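Side-chain contacts in lysine cyclodeaminase (Streptomyces pristinaespiralis, PDB 5YU3), which converts L-lysine to L-pipecolic acid with release of ammonia, using bound NAD, and belongs to the ornithine cyclodeaminase/mu-crystallin family: residues E22-I27 with T122-A127; D29-G34 with S126-R131. All coordinates share one frame; numbering follows the deposited sequence.

In the fold
From the N terminus, helix 20-39 supplies the first half of both contacts: 22-27 for contact 1, then 29-34 for contact 2. The chain next runs through five strands of the mixed sheet, 50-54 to 108-113, and enters helix 115-133, where both loops close. Contact 1 opens first and also closes first, so the two loops overlap without one enclosing the other, and their second segments share Ser126 and Ala127. Leu31 bridges the two, its CD2 4.0 Å from Ala124 CB. Together they hold helix 20-39 against the helix that leads from the mixed sheet into the parallel, NAD-binding sheet.

Contact 1: residues E22-I27 with T122-A127; sequences ELMRRI and TGAASA. With NAD (nicotinamide-adenine-dinucleotide), chain F.
Ile27 lays its CG2 methyl against the methyl of Ala124, with CG2 to CB at 3.7 Å. Met24 reaches the same alanine from one turn back: its chain is bent at chi2 and again at chi3 (88°), which brings SD to 4.1 Å from Ala124 CB. The Met24 CE methyl turns toward Gly123, where a beta carbon would crowd it. Met24 also packs on His155 and Leu159 of helix 148-160 and on Tyr341 of the second subunit. The segments lie on helices 20-39 and 115-133, and their own axes cross at 60°, 9.4 Å apart at closest approach, small residues on the second helix keeping the buried seam close. Helix 115-133 also serves the cofactor. On the side turned away from Ile27, Thr122 sets OG1 3.2 Å from C4N of the NAD nicotinamide, the ring carbon that carries hydride in NAD chemistry, while its CG2 lies 3.7 Å from the carboxamide carbon C7N. The same hydroxyl is hydrogen-bonded to Thr118 O, which fixes its rotation. An alanine here would remove OG1 and CG2 and would probably leave the nicotinamide less firmly seated, with Thr118 O lacking its side-chain donor.

Contact 2: residues D29-G34 with S126-R131; sequences DRLTGG and SAVASR
At the far end of the crossing between helices 20-39 and 115-133, Thr32 meets Val128 and Arg131, one turn apart on the second helix. The axes of 29-34 and 126-131 cross at 65°. Val128 CG2, lying beside its own backbone N, is directed at the threonine and comes within 3.3 Å of Thr32 OG1; it also approaches Leu31 CB more loosely, at 4.4 Å. The Arg131 chain starts extended and bends at chi3 (43°), carrying the guanidinium across the threonine side chain at about a right angle. Thr32 sits at the guanidinium edge, and Arg131 NH2 gives its OG1 a weak, strongly bent hydrogen bond of 2.8 Å. That hydroxyl has a firmer tie within its own helix, donating to Ile28 O. Arg131 NH1 instead hands a hydrogen to a water at 3.1 Å, which in turn donates to Asp29 OD1. The carboxylate and guanidinium do not touch directly, NH1 and OD1 being 4.7 Å apart, so the water carries the link between these opposite charges at the solvent-exposed margin of the contact. Within helix 115-133, Ser130 OG and Ser130 N reach Ser126 O from opposite faces of its plane, and Asn231 of strand 229-232 bonds to the same OG. The whole is an oblique helix-helix crossing, with buried Leu31 and Val128 on the inner side and polar groups at the margin, on a helix flanking the parallel sheet of a Rossmann-type NAD-binding domain.

Contact 1: residues E22-I27 with T122-A127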
loop_
_atom_site.group_PDB
_atom_site.type_symbol
_atom_site.label_atom_id
_atom_site.label_comp_id
_atom_site.label_asym_id
_atom_site.label_seq_id
_atom_site.Cartn_x
_atom_site.Cartn_y
_atom_site.Cartn_z
ATOM N N GLU A 22 14.327 25.599 -9.742
ATOM C CA GLU A 22 13.166 25.566 -10.615
ATOM C C GLU A 22 12.271 24.370 -10.307
ATOM O O GLU A 22 11.037 24.488 -10.328
ATOM C CB GLU A 22 13.612 25.543 -12.075
ATOM C CG GLU A 22 12.483 25.159 -13.012
ATOM C CD GLU A 22 11.453 26.253 -13.179
ATOM O OE1 GLU A 22 11.693 27.383 -12.691
ATOM O OE2 GLU A 22 10.400 25.986 -13.807
ATOM N N LEU A 23 12.868 23.214 -10.003
ATOM C CA LEU A 23 12.050 22.042 -9.698
ATOM C C LEU A 23 11.271 22.245 -8.400
ATOM O O LEU A 23 10.097 21.869 -8.310
ATOM C CB LEU A 23 12.923 20.792 -9.610
ATOM C CG LEU A 23 12.177 19.474 -9.381
ATOM C CD1 LEU A 23 11.265 19.126 -10.562
ATOM C CD2 LEU A 23 13.178 18.359 -9.103
ATOM N N MET A 24 11.901 22.856 -7.399
ATOM C CA MET A 24 11.184 23.165 -6.164
ATOM C C MET A 24 10.065 24.171 -6.421
ATOM O O MET A 24 8.953 24.009 -5.913
ATOM C CB MET A 24 12.158 23.676 -5.101
ATOM C CG MET A 24 11.490 24.069 -3.764
ATOM S SD MET A 24 10.675 22.682 -2.919
ATOM C CE MET A 24 12.005 22.011 -1.947
ATOM N N ARG A 25 10.327 25.195 -7.244
ATOM C CA ARG A 25 9.292 26.175 -7.560
ATOM C C ARG A 25 8.117 25.534 -8.287
ATOM O O ARG A 25 6.956 25.877 -8.017
ATOM C CB ARG A 25 9.868 27.317 -8.399
ATOM C CG ARG A 25 10.659 28.336 -7.564
ATOM C CD ARG A 25 10.880 29.650 -8.307
ATOM N NE ARG A 25 11.614 30.618 -7.492
ATOM C CZ ARG A 25 12.937 30.754 -7.521
ATOM N NH1 ARG A 25 13.661 29.987 -8.335
ATOM N NH2 ARG A 25 13.535 31.656 -6.746
ATOM N N ARG A 26 8.391 24.604 -9.214
ATOM C CA ARG A 26 7.299 23.907 -9.890
ATOM C C ARG A 26 6.421 23.172 -8.890
ATOM O O ARG A 26 5.190 23.204 -8.998
ATOM C CB ARG A 26 7.831 22.915 -10.927
ATOM C CG ARG A 26 8.465 23.560 -12.142
ATOM C CD ARG A 26 8.822 22.513 -13.213
ATOM N NE ARG A 26 9.704 23.081 -14.229
ATOM C CZ ARG A 26 10.233 22.390 -15.232
ATOM N NH1 ARG A 26 9.981 21.088 -15.357
ATOM N NH2 ARG A 26 11.024 23.002 -16.110
ATOM N N ILE A 27 7.036 22.505 -7.911
ATOM C CA ILE A 27 6.255 21.736 -6.945
ATOM C C ILE A 27 5.504 22.667 -5.995
ATOM O O ILE A 27 4.347 22.405 -5.643
ATOM C CB ILE A 27 7.160 20.737 -6.200
ATOM C CG1 ILE A 27 7.661 19.678 -7.200
ATOM C CG2 ILE A 27 6.401 20.041 -5.058
ATOM C CD1 ILE A 27 8.788 18.803 -6.685
ATOM N N THR A 122 7.639 18.120 0.858
ATOM C CA THR A 122 7.534 18.493 2.265
ATOM C C THR A 122 8.073 19.900 2.493
ATOM O O THR A 122 7.468 20.691 3.233
ATOM C CB THR A 122 8.276 17.471 3.128
ATOM O OG1 THR A 122 7.743 16.170 2.854
ATOM C CG2 THR A 122 8.099 17.754 4.616
ATOM N N GLY A 123 9.201 20.231 1.857
ATOM C CA GLY A 123 9.632 21.619 1.826
ATOM C C GLY A 123 8.608 22.514 1.158
ATOM O O GLY A 123 8.302 23.605 1.650
ATOM N N ALA A 124 8.051 22.061 0.028
ATOM C CA ALA A 124 7.090 22.877 -0.699
ATOM C C ALA A 124 5.862 23.180 0.150
ATOM O O ALA A 124 5.348 24.301 0.124
ATOM C CB ALA A 124 6.668 22.183 -1.997
ATOM N N ALA A 125 5.375 22.193 0.900
ATOM C CA ALA A 125 4.171 22.415 1.698
ATOM C C ALA A 125 4.422 23.474 2.766
ATOM O O ALA A 125 3.579 24.357 2.983
ATOM C CB ALA A 125 3.705 21.104 2.333
ATOM N N SER A 126 5.583 23.404 3.431
ATOM C CA SER A 126 5.956 24.452 4.382
ATOM C C SER A 126 6.036 25.814 3.701
ATOM O O SER A 126 5.650 26.833 4.288
ATOM C CB SER A 126 7.285 24.114 5.059
ATOM O OG SER A 126 7.148 23.034 5.968
ATOM N N ALA A 127 6.537 25.855 2.460
ATOM C CA ALA A 127 6.617 27.121 1.735
ATOM C C ALA A 127 5.232 27.676 1.431
ATOM O O ALA A 127 5.008 28.886 1.544
ATOM C CB ALA A 127 7.412 26.945 0.435
HETATM P PA NAD F . 16.544 12.623 9.703
HETATM O O1A NAD F . 16.882 11.402 10.500
HETATM O O2A NAD F . 17.286 12.913 8.413
HETATM O O5B NAD F . 16.782 13.912 10.636
HETATM C C5B NAD F . 16.137 14.000 11.912
HETATM C C4B NAD F . 17.075 14.790 12.813
HETATM O O4B NAD F . 16.416 15.067 14.051
HETATM C C3B NAD F . 18.329 13.986 13.171
HETATM O O3B NAD F . 19.511 14.693 12.736
HETATM C C2B NAD F . 18.274 13.878 14.686
HETATM O O2B NAD F . 19.549 13.952 15.320
HETATM C C1B NAD F . 17.430 15.079 15.050
HETATM N N9A NAD F . 16.779 15.055 16.377
HETATM C C8A NAD F . 16.255 13.999 17.041
HETATM N N7A NAD F . 15.722 14.408 18.237
HETATM C C5A NAD F . 15.911 15.747 18.321
HETATM C C6A NAD F . 15.615 16.819 19.289
HETATM N N6A NAD F . 14.973 16.549 20.450
HETATM N N1A NAD F . 15.980 18.079 18.962
HETATM C C2A NAD F . 16.617 18.394 17.819
HETATM N N3A NAD F . 16.935 17.470 16.898
HETATM C C4A NAD F . 16.607 16.162 17.093
HETATM O O3 NAD F . 14.949 12.562 9.398
HETATM P PN NAD F . 14.107 13.518 8.430
HETATM O O1N NAD F . 14.696 14.908 8.494
HETATM O O2N NAD F . 13.957 12.814 7.098
HETATM O O5D NAD F . 12.650 13.500 9.121
HETATM C C5D NAD F . 12.413 14.245 10.317
HETATM C C4D NAD F . 10.936 14.119 10.690
HETATM O O4D NAD F . 10.121 14.603 9.622
HETATM C C3D NAD F . 10.523 12.673 10.906
HETATM O O3D NAD F . 9.560 12.624 11.982
HETATM C C2D NAD F . 9.812 12.320 9.618
HETATM O O2D NAD F . 8.921 11.204 9.754
HETATM C C1D NAD F . 9.109 13.633 9.344
HETATM N N1N NAD F . 8.625 13.807 7.980
HETATM C C2N NAD F . 7.504 14.519 7.803
HETATM C C3N NAD F . 6.980 14.725 6.535
HETATM C C7N NAD F . 5.738 15.540 6.392
HETATM O O7N NAD F . 5.130 15.548 5.341
HETATM N N7N NAD F . 5.346 16.290 7.436
HETATM C C4N NAD F . 7.649 14.217 5.417
HETATM C C5N NAD F . 8.829 13.508 5.634
HETATM C C6N NAD F . 9.311 13.319 6.931
#

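Contact 2: residues D29-G34 with S126-R131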
loop_
_atom_site.group_PDB
_atom_site.type_symbol
_atom_site.label_atom_id
_atom_site.label_comp_id
_atom_site.label_asym_id
_atom_site.label_seq_id
_atom_site.Cartn_x
_atom_site.Cartn_y
_atom_site.Cartn_z
ATOM N N ASP A 29 4.340 25.607 -6.845
ATOM C CA ASP A 29 3.213 26.134 -7.615
ATOM C C ASP A 29 2.112 25.090 -7.780
ATOM O O ASP A 29 0.921 25.401 -7.641
ATOM C CB ASP A 29 3.683 26.617 -8.991
ATOM C CG ASP A 29 4.547 27.875 -8.916
ATOM O OD1 ASP A 29 4.504 28.587 -7.891
ATOM O OD2 ASP A 29 5.273 28.154 -9.891
ATOM N N ARG A 30 2.489 23.848 -8.074
ATOM C CA ARG A 30 1.481 22.811 -8.280
ATOM C C ARG A 30 0.756 22.480 -6.983
ATOM O O ARG A 30 -0.464 22.264 -6.979
ATOM C CB ARG A 30 2.137 21.563 -8.864
ATOM C CG ARG A 30 2.811 21.837 -10.179
ATOM C CD ARG A 30 1.783 22.014 -11.270
ATOM N NE ARG A 30 1.419 20.712 -11.781
ATOM C CZ ARG A 30 2.012 20.126 -12.814
ATOM N NH1 ARG A 30 2.997 20.741 -13.464
ATOM N NH2 ARG A 30 1.617 18.925 -13.193
ATOM N N LEU A 31 1.497 22.411 -5.880
ATOM C CA LEU A 31 0.885 22.169 -4.581
ATOM C C LEU A 31 -0.085 23.287 -4.209
ATOM O O LEU A 31 -1.181 23.025 -3.698
ATOM C CB LEU A 31 1.983 22.021 -3.533
ATOM C CG LEU A 31 1.639 21.399 -2.190
ATOM C CD1 LEU A 31 0.697 20.210 -2.380
ATOM C CD2 LEU A 31 2.928 20.975 -1.466
ATOM N N THR A 32 0.298 24.539 -4.470
ATOM C CA THR A 32 -0.585 25.670 -4.188
ATOM C C THR A 32 -1.896 25.555 -4.957
ATOM O O THR A 32 -2.982 25.711 -4.384
ATOM C CB THR A 32 0.127 26.979 -4.535
ATOM O OG1 THR A 32 1.293 27.112 -3.719
ATOM C CG2 THR A 32 -0.794 28.173 -4.289
ATOM N N GLY A 33 -1.818 25.280 -6.260
ATOM C CA GLY A 33 -3.033 25.141 -7.045
ATOM C C GLY A 33 -3.864 23.949 -6.617
ATOM O O GLY A 33 -5.095 24.034 -6.533
ATOM N N GLY A 34 -3.204 22.824 -6.330
ATOM C CA GLY A 34 -3.930 21.632 -5.930
ATOM C C GLY A 34 -4.623 21.791 -4.592
ATOM O O GLY A 34 -5.755 21.337 -4.412
ATOM N N SER A 126 5.583 23.404 3.431
ATOM C CA SER A 126 5.956 24.452 4.382
ATOM C C SER A 126 6.036 25.814 3.701
ATOM O O SER A 126 5.650 26.833 4.288
ATOM C CB SER A 126 7.285 24.114 5.059
ATOM O OG SER A 126 7.148 23.034 5.968
ATOM N N ALA A 127 6.537 25.855 2.460
ATOM C CA ALA A 127 6.617 27.121 1.735
ATOM C C ALA A 127 5.232 27.676 1.431
ATOM O O ALA A 127 5.008 28.886 1.544
ATOM C CB ALA A 127 7.412 26.945 0.435
ATOM N N VAL A 128 4.288 26.809 1.037
ATOM C CA VAL A 128 2.915 27.260 0.811
ATOM C C VAL A 128 2.327 27.845 2.090
ATOM O O VAL A 128 1.707 28.921 2.077
ATOM C CB VAL A 128 2.046 26.102 0.283
ATOM C CG1 VAL A 128 0.575 26.518 0.206
ATOM C CG2 VAL A 128 2.541 25.666 -1.084
ATOM N N ALA A 129 2.488 27.135 3.206
ATOM C CA ALA A 129 1.918 27.608 4.468
ATOM C C ALA A 129 2.597 28.882 4.944
ATOM O O ALA A 129 1.939 29.770 5.500
ATOM C CB ALA A 129 2.044 26.540 5.553
ATOM N N SER A 130 3.919 28.971 4.768
ATOM C CA SER A 130 4.655 30.116 5.294
ATOM C C SER A 130 4.420 31.366 4.459
ATOM O O SER A 130 4.463 32.482 4.989
ATOM C CB SER A 130 6.145 29.795 5.372
ATOM O OG SER A 130 6.402 28.702 6.232
ATOM N N ARG A 131 4.174 31.211 3.158
ATOM C CA ARG A 131 3.770 32.362 2.367
ATOM C C ARG A 131 2.493 32.976 2.925
ATOM O O ARG A 131 2.340 34.204 2.946
ATOM C CB ARG A 131 3.589 31.946 0.906
ATOM C CG ARG A 131 3.841 33.043 -0.093
ATOM C CD ARG A 131 4.176 32.422 -1.438
ATOM N NE ARG A 131 3.273 31.308 -1.701
ATOM C CZ ARG A 131 3.237 30.624 -2.839
ATOM N NH1 ARG A 131 4.074 30.938 -3.832
ATOM N NH2 ARG A 131 2.367 29.625 -2.979
HETATM O O HOH W 1 2.869 29.341 -6.145
#